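Local coordinates for protein Nrps/pks (Streptomyces albus, PDB 4OPE) that probably catalyses decarboxylative Claisen condensation in polyketide chain extension, as a ketosynthase domain of the "AT-less" oxazolomycin assembly line, at residues A[110-113]-A[114-117]. Numbering follows the deposited sequence.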
ATOM      1  N   GLY A 110     -25.652  -8.034   0.467  1.00 33.43           N
ATOM      2  CA  GLY A 110     -26.493  -9.093  -0.101  1.00 33.57           C
ATOM      3  C   GLY A 110     -25.852 -10.044  -1.143  1.00 34.51           C
ATOM      4  O   GLY A 110     -26.462 -10.452  -2.123  1.00 33.15           O
ATOM      5  N   THR A 111     -24.640 -10.468  -0.866  1.00 36.08           N
ATOM      6  CA  THR A 111     -23.922 -11.277  -1.792  1.00 37.69           C
ATOM      7  C   THR A 111     -23.087 -12.304  -1.042  1.00 36.01           C
ATOM      8  O   THR A 111     -23.292 -12.492   0.147  1.00 35.96           O
ATOM      9  CB  THR A 111     -23.049 -10.403  -2.717  1.00 38.61           C
ATOM     10  OG1 THR A 111     -22.654 -11.176  -3.852  1.00 40.81           O
ATOM     11  CG2 THR A 111     -21.819  -9.921  -2.009  1.00 37.52           C
ATOM     12  N   SER A 112     -22.161 -12.942  -1.754  1.00 35.33           N
ATOM     13  CA  SER A 112     -21.388 -14.060  -1.241  1.00 37.75           C
ATOM     14  C   SER A 112     -20.169 -14.331  -2.117  1.00 37.28           C
ATOM     15  O   SER A 112     -20.119 -13.893  -3.275  1.00 35.93           O
ATOM     16  CB  SER A 112     -22.262 -15.324  -1.273  1.00 40.60           C
ATOM     17  OG  SER A 112     -22.750 -15.536  -2.598  1.00 40.49           O
ATOM     18  N   ARG A 113     -19.203 -15.061  -1.559  1.00 35.84           N
ATOM     19  CA  ARG A 113     -18.083 -15.595  -2.333  1.00 35.52           C
ATOM     20  C   ARG A 113     -18.541 -16.144  -3.666  1.00 37.68           C
ATOM     21  O   ARG A 113     -18.016 -15.771  -4.744  1.00 36.67           O
ATOM     22  CB  ARG A 113     -17.438 -16.743  -1.592  1.00 35.32           C
ATOM     23  CG  ARG A 113     -16.695 -16.265  -0.379  1.00 38.02           C
ATOM     24  CD  ARG A 113     -15.837 -17.319   0.315  1.00 38.34           C
ATOM     25  NE  ARG A 113     -16.625 -18.314   1.014  1.00 37.86           N
ATOM     26  CZ  ARG A 113     -16.103 -19.317   1.694  1.00 36.28           C
ATOM     27  NH1 ARG A 113     -14.807 -19.463   1.775  1.00 36.53           N
ATOM     28  NH2 ARG A 113     -16.886 -20.150   2.314  1.00 36.02           N
ATOM     29  N   ALA A 114     -19.514 -17.056  -3.595  1.00 37.74           N
ATOM     30  CA  ALA A 114     -20.016 -17.741  -4.804  1.00 38.91           C
ATOM     31  C   ALA A 114     -20.704 -16.815  -5.799  1.00 37.34           C
ATOM     32  O   ALA A 114     -20.508 -16.943  -6.970  1.00 41.82           O
ATOM     33  CB  ALA A 114     -20.931 -18.900  -4.436  1.00 37.44           C
ATOM     34  N   ALA A 115     -21.480 -15.866  -5.343  1.00 36.75           N
ATOM     35  CA  ALA A 115     -22.108 -14.925  -6.262  1.00 36.84           C
ATOM     36  C   ALA A 115     -21.069 -14.068  -6.957  1.00 37.07           C
ATOM     37  O   ALA A 115     -21.254 -13.669  -8.094  1.00 40.39           O
ATOM     38  CB  ALA A 115     -23.106 -14.039  -5.507  1.00 35.63           C
ATOM     39  N   LEU A 116     -19.980 -13.787  -6.256  1.00 37.34           N
ATOM     40  CA  LEU A 116     -18.904 -12.936  -6.771  1.00 38.13           C
ATOM     41  C   LEU A 116     -17.894 -13.658  -7.598  1.00 40.06           C
ATOM     42  O   LEU A 116     -17.039 -13.012  -8.198  1.00 40.40           O
ATOM     43  CB  LEU A 116     -18.139 -12.245  -5.629  1.00 36.99           C
ATOM     44  CG  LEU A 116     -18.905 -11.070  -5.042  1.00 36.01           C
ATOM     45  CD1 LEU A 116     -18.244 -10.546  -3.771  1.00 37.02           C
ATOM     46  CD2 LEU A 116     -19.005  -9.992  -6.083  1.00 35.28           C
ATOM     47  N   SER A 117     -18.000 -14.977  -7.674  1.00 43.38           N
ATOM     48  CA  SER A 117     -16.954 -15.791  -8.313  1.00 45.54           C
ATOM     49  C   SER A 117     -16.909 -15.723  -9.819  1.00 43.35           C
ATOM     50  O   SER A 117     -16.057 -16.277 -10.393  1.00 50.46           O
ATOM     51  CB  SER A 117     -17.102 -17.256  -7.934  1.00 45.22           C
ATOM     52  OG  SER A 117     -18.169 -17.781  -8.675  1.00 45.22           O
TER
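Ser112 and Leu116 are joined by the i to i+4 bond of a helical first turn: Leu116 N donates to Ser112 O over 3.0 Å. A second, weak bond runs from Leu116 N to Arg113 O, where the N-H...O angle is only 122°. Extended backbone at Thr111 and Ser112 gives way to helical phi/psi at Arg113, which places Ser112 at the N-cap of helix 113-116. The capping bond confirms this: Ala115 N reaches Ser112 OG at 3.0 Å with an N-H...O angle of 157°. A chi1 of 56° sets OG between the backbone N and carbonyl carbon of Ser112, which brings OG to the N-H of Ala115. Without the hydroxyl, as with an alanine at Ser112, Ala115 N would probably lose its side-chain acceptor and the first turn its cap. This short helix follows the Schellman motif at Gly110, which ends helix 93-108 in the thiolase-type ketosynthase fold. Ala115 CB lies 3.3 Å from Thr111 OG1 and equally near Ser112 OG, the two oxygens lying roughly at a right angle about it. Thr111 and Leu116 cross at about a right angle, CG2 of Thr111 lying 4.0 Å from CD1 of Leu116, and both side chains pack on Leu106 of helix 93-108. The side chain of Arg113 leaves the turn at CB, and its guanidinium forms a salt bridge with Glu492 through NH2 and donates through NH1 to Phe162 O.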